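Local coordinates for N-alpha-acetyltransferase 30 (PDB 6YGA), which catalyses, as the catalytic subunit of the NatC complex, transfer of an acetyl group from acetyl-CoA to the N-terminal methionine of proteins that begin Met-Leu, Met-Ile or Met-Phe, at residues W43-I49 / C64-D70; V75-I81 / C112-E118; L22-D26 / M83-E87; F16-K20 / Y36-N41. All blocks are in the same frame, centred on the assembly; numbering follows the deposited sequence.

Overall arrangement
From the N terminus, helix 13-26 comes first and helix 33-40 follows; interaction 4 closes the short loop between them. Next, in series along the chain, interaction 1 closes the beta hairpin of strands 47-52 and 61-72. It is nested inside the longer loop that interaction 3 closes, where the end of helix 13-26 meets strand 76-86. Interaction 3 crosses interaction 4, their segments alternating along the chain. Interaction 2 joins the start of strand 76-86 to strand 114-120 across helix 95-109 and crosses interaction 3; their centres lie about 21 Å apart. Interactions 1 and 2 thus join strands within the GNAT sheet, interaction 3 lays helix 13-26 on it, and interaction 4 joins the two helices.

Interaction 1 of 4, residues W43-I49 / C64-D70; sequences WPELTYI and CIVCKMD. With EDO (1,2-ethanediol), chain J.
Tyr48 and Ile65 hold each other by a reciprocal pair of backbone bonds: Tyr48 N reaches Ile65 O over 3.0 Å at 156°, and Ile65 N reaches Tyr48 O in return. Further along, Cys67 N meets Leu46 O only weakly, with the N-H angle down to 121°, and a water lies within hydrogen-bonding distance of Trp43 O, Cys67 O and Thr47 OG1. On either side of the Tyr48-Ile65 pair, Thr47-Val66 and Ile49-Cys64 are non-hydrogen-bonded pairs. This is an antiparallel beta hairpin within the GNAT sheet, whose Thr47, Ile49, Cys64 and Val66 face meets helices 13-26 and 33-40, while Tyr48 and Ile65 turn to helix 95-109. Where the pairing ends, Trp43, its CG anti to the carbonyl carbon (chi1 -60°), lays its indole against Lys68 and Met69. Lys68 CB sits over its six-membered ring, 3.6 Å from the centroid, in a CH-pi contact, and Asp70 OD1 lies at the ring edge, 3.6 Å from Trp43 CZ2. A salt bridge from Lys68 NZ to Asp70 OD2 (2.9 Å) links the residue over the face to the one at the edge. Leu46 CD1 packs 3.8 Å from Met69 CG, the two side chains crossing nearly at right angles.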
# COMPACT_ATOMS: atom_id res chain seq x y z
N TRP A 43 2.57 9.74 -29.20
CA TRP A 43 1.12 9.68 -29.41
C TRP A 43 0.59 11.10 -29.61
O TRP A 43 -0.17 11.61 -28.78
CB TRP A 43 0.40 9.01 -28.25
CG TRP A 43 0.82 7.60 -28.01
CD1 TRP A 43 0.29 6.47 -28.58
CD2 TRP A 43 1.84 7.15 -27.11
NE1 TRP A 43 0.93 5.36 -28.10
CE2 TRP A 43 1.88 5.75 -27.20
CE3 TRP A 43 2.72 7.80 -26.25
CZ2 TRP A 43 2.78 4.98 -26.45
CZ3 TRP A 43 3.61 7.04 -25.51
CH2 TRP A 43 3.63 5.65 -25.61
N PRO A 44 0.97 11.77 -30.71
CA PRO A 44 0.41 13.10 -30.96
C PRO A 44 -1.08 13.08 -31.21
O PRO A 44 -1.77 14.06 -30.91
CB PRO A 44 1.19 13.58 -32.20
CG PRO A 44 1.57 12.33 -32.89
CD PRO A 44 1.85 11.33 -31.81
N GLU A 45 -1.60 11.97 -31.72
CA GLU A 45 -3.02 11.88 -32.05
C GLU A 45 -3.90 11.68 -30.82
O GLU A 45 -5.13 11.67 -30.96
CB GLU A 45 -3.26 10.75 -33.05
CG GLU A 45 -3.06 9.35 -32.47
CD GLU A 45 -1.60 8.94 -32.37
OE1 GLU A 45 -0.72 9.73 -32.77
OE2 GLU A 45 -1.34 7.82 -31.89
N LEU A 46 -3.31 11.52 -29.64
CA LEU A 46 -4.05 11.21 -28.42
C LEU A 46 -4.00 12.35 -27.41
O LEU A 46 -4.27 12.14 -26.22
CB LEU A 46 -3.51 9.92 -27.80
CG LEU A 46 -3.60 8.67 -28.69
CD1 LEU A 46 -3.13 7.43 -27.93
CD2 LEU A 46 -5.02 8.48 -29.21
N THR A 47 -3.68 13.56 -27.86
CA THR A 47 -3.69 14.75 -27.02
C THR A 47 -4.62 15.78 -27.64
O THR A 47 -4.51 16.09 -28.83
CB THR A 47 -2.29 15.34 -26.84
OG1 THR A 47 -1.47 14.40 -26.12
CG2 THR A 47 -2.35 16.64 -26.07
N TYR A 48 -5.55 16.30 -26.84
CA TYR A 48 -6.54 17.26 -27.31
C TYR A 48 -6.50 18.51 -26.44
O TYR A 48 -6.14 18.45 -25.26
CB TYR A 48 -7.96 16.66 -27.28
CG TYR A 48 -8.22 15.70 -28.42
CD1 TYR A 48 -7.82 14.38 -28.34
CD2 TYR A 48 -8.86 16.13 -29.57
CE1 TYR A 48 -8.05 13.49 -29.38
CE2 TYR A 48 -9.10 15.26 -30.62
CZ TYR A 48 -8.69 13.94 -30.52
OH TYR A 48 -8.93 13.07 -31.56
N ILE A 49 -6.88 19.63 -27.04
CA ILE A 49 -6.95 20.91 -26.33
C ILE A 49 -8.35 21.48 -26.49
O ILE A 49 -9.09 21.14 -27.42
CB ILE A 49 -5.90 21.92 -26.83
CG1 ILE A 49 -5.95 22.04 -28.36
CG2 ILE A 49 -4.51 21.53 -26.35
CD1 ILE A 49 -5.01 23.08 -28.93
N CYS A 64 -6.91 20.70 -21.55
CA CYS A 64 -6.24 19.70 -22.37
C CYS A 64 -6.31 18.34 -21.70
O CYS A 64 -6.49 18.23 -20.49
CB CYS A 64 -4.79 20.08 -22.65
SG CYS A 64 -3.73 20.02 -21.19
N ILE A 65 -6.13 17.31 -22.52
CA ILE A 65 -6.03 15.93 -22.05
C ILE A 65 -4.91 15.26 -22.82
O ILE A 65 -4.75 15.47 -24.02
CB ILE A 65 -7.38 15.19 -22.20
CG1 ILE A 65 -7.31 13.80 -21.58
CG2 ILE A 65 -7.82 15.13 -23.66
CD1 ILE A 65 -8.66 13.10 -21.54
N VAL A 66 -4.10 14.48 -22.11
CA VAL A 66 -2.92 13.83 -22.68
C VAL A 66 -3.05 12.33 -22.45
O VAL A 66 -3.23 11.89 -21.31
CB VAL A 66 -1.62 14.37 -22.05
CG1 VAL A 66 -0.42 13.77 -22.74
CG2 VAL A 66 -1.58 15.89 -22.13
N CYS A 67 -2.96 11.56 -23.53
CA CYS A 67 -3.22 10.13 -23.47
C CYS A 67 -2.14 9.36 -24.22
O CYS A 67 -1.43 9.90 -25.07
CB CYS A 67 -4.59 9.79 -24.06
SG CYS A 67 -5.94 10.70 -23.28
N LYS A 68 -2.03 8.07 -23.88
CA LYS A 68 -1.18 7.13 -24.59
C LYS A 68 -1.94 5.81 -24.73
O LYS A 68 -2.97 5.60 -24.09
CB LYS A 68 0.15 6.89 -23.86
CG LYS A 68 0.05 5.88 -22.73
CD LYS A 68 1.36 5.69 -21.99
CE LYS A 68 1.33 4.45 -21.12
NZ LYS A 68 1.26 3.20 -21.94
N MSE A 69 -1.41 4.93 -25.57
CA MSE A 69 -1.93 3.57 -25.65
C MSE A 69 -0.81 2.58 -25.96
O MSE A 69 0.11 2.87 -26.73
CB MSE A 69 -3.04 3.46 -26.69
CG MSE A 69 -2.61 3.72 -28.12
SE MSE A 69 -4.14 3.88 -29.31
CE MSE A 69 -4.51 2.00 -29.64
N ASP A 70 -0.89 1.41 -25.34
CA ASP A 70 0.11 0.37 -25.51
C ASP A 70 -0.59 -0.97 -25.36
O ASP A 70 -1.63 -1.05 -24.70
CB ASP A 70 1.24 0.49 -24.47
CG ASP A 70 2.36 1.40 -24.93
OD1 ASP A 70 2.69 1.38 -26.13
OD2 ASP A 70 2.92 2.14 -24.09
C1 EDO J . -0.93 0.90 -30.03
O1 EDO J . 0.31 0.94 -29.32
C2 EDO J . -0.73 0.29 -31.42
O2 EDO J . -0.28 -1.06 -31.30
O HOH W 1 -0.60 12.09 -26.10

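Interaction 2 of 4, residues V75-I81 / C112-E118; sequences VRLRGYI and CDEIMLE
Glu114 starts with CG between its backbone N and carbonyl carbon (chi1 63°) and then runs extended, which carries its carboxylate between Arg76 and Arg78, each bent at chi3 to meet it. Arg76 approaches side-on, NE and NH2 both reaching OE1, with NH2 at 3.1 Å from Glu114 OE1; that oxygen lies in the guanidinium plane, and the two nitrogens come from one face of the carboxylate. Arg78 repeats the side-on grip on the other oxygen, its NH2 standing 2.7 Å from Glu114 OE2, which lies somewhat out of the Arg78 guanidinium plane. Four N-H bonds thus fix the rotation of a buried carboxylate, and would probably stabilise its charge. Asp113 CB lies over the centre of the Arg76 guanidinium, while Asp113 OD2 accepts from Leu77 N at 2.8 Å and OD1 turns to Thr159. These strands are the parallel neighbours of a beta-alpha-beta unit whose crossover is helix 95-109, a core element of the GNAT fold. Their backbones alternate bonds: Gly79 N to Glu114 O (2.7 Å), Met116 N to Gly79 O (2.8 Å), and Ile81 N to Met116 O. Beyond them, Tyr80 OH donates to the syn lone pair of Glu118 OE1 at 2.7 Å. The selenium of Met116, a selenomethionine, rests at the Tyr80 ring edge, 5.0 Å from the centroid, as a Met-aromatic contact. Toward helix 95-109, Ile81 CG1 meets Ile115 CG2.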
# COMPACT_ATOMS: atom_id res chain seq x y z
N VAL A 75 -2.45 -9.35 -25.77
CA VAL A 75 -3.63 -9.53 -26.61
C VAL A 75 -4.59 -8.36 -26.57
O VAL A 75 -5.54 -8.33 -27.37
CB VAL A 75 -4.38 -10.82 -26.24
CG1 VAL A 75 -3.52 -12.04 -26.54
CG2 VAL A 75 -4.76 -10.80 -24.76
N ARG A 76 -4.39 -7.39 -25.68
CA ARG A 76 -5.33 -6.29 -25.52
C ARG A 76 -4.61 -4.95 -25.58
O ARG A 76 -3.50 -4.80 -25.07
CB ARG A 76 -6.11 -6.41 -24.20
CG ARG A 76 -7.10 -7.57 -24.20
CD ARG A 76 -7.78 -7.77 -22.86
NE ARG A 76 -8.67 -6.66 -22.49
CZ ARG A 76 -9.91 -6.51 -22.95
NH1 ARG A 76 -10.42 -7.38 -23.81
NH2 ARG A 76 -10.64 -5.47 -22.56
N LEU A 77 -5.26 -3.98 -26.23
CA LEU A 77 -4.76 -2.61 -26.30
C LEU A 77 -5.37 -1.80 -25.16
O LEU A 77 -6.60 -1.73 -25.03
CB LEU A 77 -5.10 -1.97 -27.64
CG LEU A 77 -4.20 -2.33 -28.81
CD1 LEU A 77 -4.62 -1.59 -30.07
CD2 LEU A 77 -2.76 -2.04 -28.46
N ARG A 78 -4.51 -1.20 -24.34
CA ARG A 78 -4.92 -0.42 -23.18
C ARG A 78 -4.66 1.06 -23.45
O ARG A 78 -3.51 1.49 -23.56
CB ARG A 78 -4.19 -0.87 -21.92
CG ARG A 78 -4.31 0.10 -20.76
CD ARG A 78 -3.87 -0.54 -19.45
NE ARG A 78 -4.81 -1.57 -19.02
CZ ARG A 78 -4.65 -2.32 -17.94
NH1 ARG A 78 -3.59 -2.15 -17.16
NH2 ARG A 78 -5.56 -3.24 -17.62
N GLY A 79 -5.74 1.84 -23.57
CA GLY A 79 -5.61 3.28 -23.55
C GLY A 79 -5.37 3.79 -22.14
O GLY A 79 -5.80 3.19 -21.16
N TYR A 80 -4.67 4.92 -22.05
CA TYR A 80 -4.27 5.47 -20.76
C TYR A 80 -4.42 6.98 -20.78
O TYR A 80 -3.94 7.64 -21.71
CB TYR A 80 -2.83 5.08 -20.43
CG TYR A 80 -2.32 5.66 -19.13
CD1 TYR A 80 -2.78 5.18 -17.91
CD2 TYR A 80 -1.38 6.68 -19.12
CE1 TYR A 80 -2.32 5.70 -16.72
CE2 TYR A 80 -0.91 7.21 -17.93
CZ TYR A 80 -1.39 6.72 -16.73
OH TYR A 80 -0.93 7.24 -15.55
N ILE A 81 -5.08 7.52 -19.77
CA ILE A 81 -5.26 8.96 -19.61
C ILE A 81 -4.21 9.45 -18.63
O ILE A 81 -4.30 9.20 -17.43
CB ILE A 81 -6.68 9.31 -19.14
CG1 ILE A 81 -7.71 8.84 -20.17
CG2 ILE A 81 -6.82 10.80 -18.87
CD1 ILE A 81 -9.15 9.13 -19.78
N CYS A 112 -8.69 0.50 -29.05
CA CYS A 112 -8.37 0.22 -27.66
C CYS A 112 -9.43 -0.70 -27.07
O CYS A 112 -10.63 -0.54 -27.33
CB CYS A 112 -8.28 1.51 -26.85
SG CYS A 112 -6.69 2.37 -26.95
N ASP A 113 -8.98 -1.70 -26.32
CA ASP A 113 -9.90 -2.61 -25.65
C ASP A 113 -10.36 -2.08 -24.30
O ASP A 113 -11.39 -2.53 -23.79
CB ASP A 113 -9.24 -3.98 -25.46
CG ASP A 113 -8.92 -4.65 -26.78
OD1 ASP A 113 -9.85 -4.84 -27.59
OD2 ASP A 113 -7.74 -4.97 -27.02
N GLU A 114 -9.63 -1.13 -23.72
CA GLU A 114 -9.95 -0.61 -22.40
C GLU A 114 -9.21 0.70 -22.20
O GLU A 114 -8.20 0.98 -22.85
CB GLU A 114 -9.58 -1.61 -21.30
CG GLU A 114 -8.10 -1.91 -21.23
CD GLU A 114 -7.80 -3.24 -20.58
OE1 GLU A 114 -8.68 -4.12 -20.58
OE2 GLU A 114 -6.67 -3.41 -20.06
N ILE A 115 -9.74 1.51 -21.28
CA ILE A 115 -9.13 2.78 -20.90
C ILE A 115 -8.80 2.70 -19.41
O ILE A 115 -9.64 2.29 -18.61
CB ILE A 115 -10.07 3.97 -21.18
CG1 ILE A 115 -10.61 3.88 -22.61
CG2 ILE A 115 -9.34 5.28 -20.99
CD1 ILE A 115 -9.54 4.03 -23.67
N MSE A 116 -7.58 3.10 -19.06
CA MSE A 116 -7.15 3.05 -17.67
C MSE A 116 -6.62 4.40 -17.19
O MSE A 116 -5.95 5.11 -17.93
CB MSE A 116 -6.08 1.97 -17.48
CG MSE A 116 -5.74 1.64 -16.04
SE MSE A 116 -4.38 2.80 -15.26
CE MSE A 116 -2.80 1.94 -15.98
N LEU A 117 -6.93 4.74 -15.94
CA LEU A 117 -6.42 5.95 -15.32
C LEU A 117 -6.29 5.71 -13.82
O LEU A 117 -6.89 4.79 -13.26
CB LEU A 117 -7.31 7.16 -15.60
CG LEU A 117 -8.71 7.17 -14.96
CD1 LEU A 117 -8.72 8.01 -13.68
CD2 LEU A 117 -9.77 7.66 -15.93
N GLU A 118 -5.50 6.56 -13.18
CA GLU A 118 -5.39 6.59 -11.73
C GLU A 118 -5.88 7.94 -11.23
O GLU A 118 -5.70 8.96 -11.90
CB GLU A 118 -3.95 6.36 -11.26
CG GLU A 118 -3.33 5.06 -11.74
CD GLU A 118 -2.34 5.26 -12.87
OE1 GLU A 118 -2.15 6.42 -13.30
OE2 GLU A 118 -1.75 4.26 -13.32
O HOH W 2 -3.75 8.66 -14.62

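Interaction 3 of 4, residues L22-D26 / M83-E87; sequences LIDAD and MLAVE
Ile23 and Met83, the latter a selenomethionine, bring their side chains together nearly at right angles. Ile23 has CG1 anti to its carbonyl carbon (chi1 -66°) and an extended chi2, which carries CD1 out to the strand, 3.7 Å from Met83 CB. Its other branch, CG2, anti to the backbone N, lies 3.9 Å from Met83 CG. Met83 leaves its backbone with CG beside the N, then bends at both chi2 (95°) and chi3, and this double turn folds the methyl back, leaving Met83 CE 3.7 Å from Ile23 CD1. The isoleucine is therefore touched by the base and the end of one curled chain. Helix 13-26 here lies across strand 76-86, their short axes at 91° and 7.5 Å apart at closest approach, a helix packed crosswise on the GNAT sheet. At the crossing stands Ala85, whose small side chain lets the backbones come near: its CB is 3.9 Å from Ile23 CA and equally near Leu22 O. Leu22 keeps an extended chi2 and sends CD2 along the strand to Glu87, 3.8 Å from Glu87 OE1, an apolar methyl beside a carboxylate oxygen. Glu87 itself runs extended and crosses the leucine at about a right angle. Asp26, an exposed residue, brings OD2 to 4.1 Å from Ala85 CB; its partner oxygen OD1 makes a long, weak ion pair with Arg91.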
# COMPACT_ATOMS: atom_id res chain seq x y z
N LEU A 22 -0.62 24.71 -18.39
CA LEU A 22 -1.90 24.29 -17.82
C LEU A 22 -1.71 23.13 -16.85
O LEU A 22 -2.18 23.18 -15.71
CB LEU A 22 -2.87 23.90 -18.93
CG LEU A 22 -3.64 24.99 -19.66
CD1 LEU A 22 -4.52 24.38 -20.74
CD2 LEU A 22 -4.47 25.79 -18.68
N ILE A 23 -1.03 22.07 -17.30
CA ILE A 23 -0.91 20.86 -16.49
C ILE A 23 -0.07 21.12 -15.25
O ILE A 23 -0.37 20.60 -14.17
CB ILE A 23 -0.34 19.72 -17.35
CG1 ILE A 23 -1.34 19.33 -18.45
CG2 ILE A 23 0.01 18.51 -16.49
CD1 ILE A 23 -0.80 18.32 -19.44
N ASP A 24 0.97 21.95 -15.36
CA ASP A 24 1.87 22.18 -14.23
C ASP A 24 1.18 22.95 -13.10
O ASP A 24 1.53 22.76 -11.93
CB ASP A 24 3.12 22.94 -14.68
CG ASP A 24 4.12 22.04 -15.39
OD1 ASP A 24 4.04 20.81 -15.21
OD2 ASP A 24 4.98 22.57 -16.12
N ALA A 25 0.22 23.81 -13.43
CA ALA A 25 -0.46 24.58 -12.39
C ALA A 25 -1.21 23.68 -11.42
O ALA A 25 -1.26 23.95 -10.21
CB ALA A 25 -1.41 25.60 -13.03
N ASP A 26 -1.82 22.61 -11.93
CA ASP A 26 -2.62 21.72 -11.08
C ASP A 26 -1.77 20.78 -10.25
O ASP A 26 -2.17 20.40 -9.15
CB ASP A 26 -3.61 20.91 -11.93
CG ASP A 26 -4.77 21.74 -12.44
OD1 ASP A 26 -4.69 22.99 -12.41
OD2 ASP A 26 -5.77 21.13 -12.88
N MSE A 83 -2.85 12.90 -18.30
CA MSE A 83 -3.12 14.20 -17.70
C MSE A 83 -4.43 14.83 -18.16
O MSE A 83 -4.84 14.67 -19.31
CB MSE A 83 -1.97 15.17 -17.99
CG MSE A 83 -0.65 14.80 -17.33
SE MSE A 83 0.54 13.76 -18.47
CE MSE A 83 1.22 15.21 -19.58
N LEU A 84 -5.07 15.55 -17.25
CA LEU A 84 -6.31 16.28 -17.53
C LEU A 84 -6.29 17.56 -16.73
O LEU A 84 -6.27 17.52 -15.49
CB LEU A 84 -7.54 15.44 -17.18
CG LEU A 84 -8.90 16.09 -17.50
CD1 LEU A 84 -9.04 16.34 -19.00
CD2 LEU A 84 -10.03 15.22 -16.98
N ALA A 85 -6.28 18.70 -17.42
CA ALA A 85 -6.24 20.00 -16.77
C ALA A 85 -7.23 20.93 -17.45
O ALA A 85 -7.39 20.91 -18.67
CB ALA A 85 -4.83 20.60 -16.82
N VAL A 86 -7.92 21.73 -16.64
CA VAL A 86 -8.84 22.76 -17.11
C VAL A 86 -8.54 24.04 -16.34
O VAL A 86 -8.38 24.00 -15.12
CB VAL A 86 -10.31 22.35 -16.93
CG1 VAL A 86 -11.24 23.54 -17.13
CG2 VAL A 86 -10.68 21.23 -17.90
N GLU A 87 -8.45 25.16 -17.06
CA GLU A 87 -8.10 26.43 -16.44
C GLU A 87 -9.13 26.81 -15.38
O GLU A 87 -10.32 26.53 -15.51
CB GLU A 87 -7.98 27.52 -17.50
CG GLU A 87 -7.20 28.74 -17.05
CD GLU A 87 -6.67 29.53 -18.22
OE1 GLU A 87 -6.53 28.96 -19.32
OE2 GLU A 87 -6.38 30.74 -18.05

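Interaction 4 of 4, residues F16-K20 / Y36-N41; sequences FASIK and YRYFLN
Two helices that pack on one face of the GNAT sheet, 13-26 and 33-40, meet here through long side chains, since their short axes stay 12.0 Å apart and run at 119°. Phe16 is central to the contact. With CG anti to the backbone N (chi1 -166°), its ring projects from helix 13-26 and receives the guanidinium of Arg37 flat on one face, the planes only 16° apart and the centres 4.3 Å from each other. Within this cation-pi stack, Arg37 NH2 does the touching, 3.3 Å from Phe16 CE2 and displaced toward the rim. The bends of Arg37 at chi2 and chi3 bring the group over the ring, and a salt bridge from its NE to Asp32 of N-alpha-acetyltransferase 38 gives the charge a second partner. Leu40 CD2 comes to the same phenyl obliquely, 3.6 Å from Phe16 CE2, and Tyr36 CB lies 3.9 Å from Phe16 CZ. One turn further along, Lys20 lies over the Tyr36 ring: CB stands 4.3 Å from the ring centroid, close to the normal, as a CH-pi contact, while Lys20 CD reaches 3.8 Å from Tyr36 CE2. The ammonium goes on to form a salt bridge with Glu56 of N-alpha-acetyltransferase 35. Tyr36 OH hydrogen-bonds Asp24 OD1 on helix 13-26, a further link between the helices that probably helps fix the ring. Aromatic, apolar and cation-pi contacts thus join the paired N-terminal helices of a GNAT fold, which here also form salt bridges to both other NatC subunits.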
# COMPACT_ATOMS: atom_id res chain seq x y z
N PHE A 16 2.46 23.63 -27.71
CA PHE A 16 3.14 22.72 -26.80
C PHE A 16 3.37 23.37 -25.44
O PHE A 16 3.03 22.79 -24.40
CB PHE A 16 4.47 22.29 -27.43
CG PHE A 16 5.11 21.10 -26.76
CD1 PHE A 16 5.69 21.20 -25.50
CD2 PHE A 16 5.17 19.88 -27.41
CE1 PHE A 16 6.28 20.11 -24.90
CE2 PHE A 16 5.77 18.78 -26.81
CZ PHE A 16 6.32 18.90 -25.56
N ALA A 17 3.96 24.56 -25.43
CA ALA A 17 4.30 25.20 -24.17
C ALA A 17 3.05 25.54 -23.36
O ALA A 17 3.07 25.47 -22.13
CB ALA A 17 5.13 26.46 -24.43
N SER A 18 1.96 25.91 -24.04
CA SER A 18 0.74 26.27 -23.33
C SER A 18 0.16 25.07 -22.59
O SER A 18 -0.40 25.22 -21.50
CB SER A 18 -0.28 26.84 -24.31
OG SER A 18 0.32 27.77 -25.20
N ILE A 19 0.27 23.88 -23.18
CA ILE A 19 -0.20 22.66 -22.52
C ILE A 19 0.59 22.40 -21.25
O ILE A 19 0.03 22.02 -20.21
CB ILE A 19 -0.12 21.47 -23.49
CG1 ILE A 19 -1.06 21.69 -24.68
CG2 ILE A 19 -0.44 20.17 -22.78
CD1 ILE A 19 -0.86 20.69 -25.80
N LYS A 20 1.91 22.61 -21.30
CA LYS A 20 2.75 22.40 -20.12
C LYS A 20 2.35 23.35 -19.00
O LYS A 20 2.31 22.95 -17.83
CB LYS A 20 4.22 22.58 -20.49
CG LYS A 20 5.13 22.84 -19.30
CD LYS A 20 6.52 22.27 -19.51
CE LYS A 20 7.35 22.39 -18.25
NZ LYS A 20 8.56 21.53 -18.28
N TYR A 36 6.51 15.29 -21.07
CA TYR A 36 5.58 15.73 -22.11
C TYR A 36 6.00 15.22 -23.48
O TYR A 36 5.15 14.93 -24.33
CB TYR A 36 5.49 17.26 -22.12
CG TYR A 36 4.85 17.84 -20.88
CD1 TYR A 36 3.47 17.90 -20.75
CD2 TYR A 36 5.63 18.32 -19.84
CE1 TYR A 36 2.89 18.43 -19.61
CE2 TYR A 36 5.06 18.85 -18.70
CZ TYR A 36 3.68 18.90 -18.59
OH TYR A 36 3.09 19.43 -17.46
N ARG A 37 7.30 15.10 -23.72
CA ARG A 37 7.78 14.64 -25.01
C ARG A 37 7.55 13.15 -25.19
O ARG A 37 7.40 12.67 -26.32
CB ARG A 37 9.25 15.00 -25.18
CG ARG A 37 9.65 15.24 -26.61
CD ARG A 37 10.63 16.39 -26.74
NE ARG A 37 9.98 17.69 -26.65
CZ ARG A 37 9.42 18.31 -27.68
NH1 ARG A 37 9.42 17.75 -28.88
NH2 ARG A 37 8.86 19.50 -27.52
N TYR A 38 7.53 12.39 -24.08
CA TYR A 38 7.21 10.97 -24.16
C TYR A 38 5.78 10.75 -24.63
O TYR A 38 5.51 9.84 -25.42
CB TYR A 38 7.44 10.32 -22.79
CG TYR A 38 6.69 9.02 -22.57
CD1 TYR A 38 7.14 7.84 -23.13
CD2 TYR A 38 5.54 8.99 -21.79
CE1 TYR A 38 6.46 6.65 -22.93
CE2 TYR A 38 4.85 7.81 -21.58
CZ TYR A 38 5.32 6.64 -22.15
OH TYR A 38 4.64 5.47 -21.94
N PHE A 39 4.85 11.59 -24.17
CA PHE A 39 3.46 11.47 -24.59
C PHE A 39 3.24 12.06 -25.98
O PHE A 39 2.74 11.38 -26.88
CB PHE A 39 2.55 12.17 -23.58
CG PHE A 39 2.18 11.33 -22.39
CD1 PHE A 39 1.15 10.41 -22.47
CD2 PHE A 39 2.85 11.47 -21.18
CE1 PHE A 39 0.80 9.63 -21.38
CE2 PHE A 39 2.50 10.69 -20.09
CZ PHE A 39 1.48 9.77 -20.19
N LEU A 40 3.63 13.33 -26.18
CA LEU A 40 3.15 14.07 -27.34
C LEU A 40 3.88 13.70 -28.63
O LEU A 40 3.27 13.74 -29.71
CB LEU A 40 3.28 15.58 -27.09
CG LEU A 40 2.11 16.28 -26.39
CD1 LEU A 40 1.83 15.71 -25.00
CD2 LEU A 40 2.37 17.78 -26.31
N ASN A 41 5.15 13.33 -28.55
CA ASN A 41 5.88 12.96 -29.76
C ASN A 41 5.52 11.56 -30.24
O ASN A 41 5.48 11.31 -31.45
CB ASN A 41 7.38 13.08 -29.52
CG ASN A 41 7.86 14.51 -29.58
OD1 ASN A 41 7.38 15.37 -28.83
ND2 ASN A 41 8.80 14.79 -30.47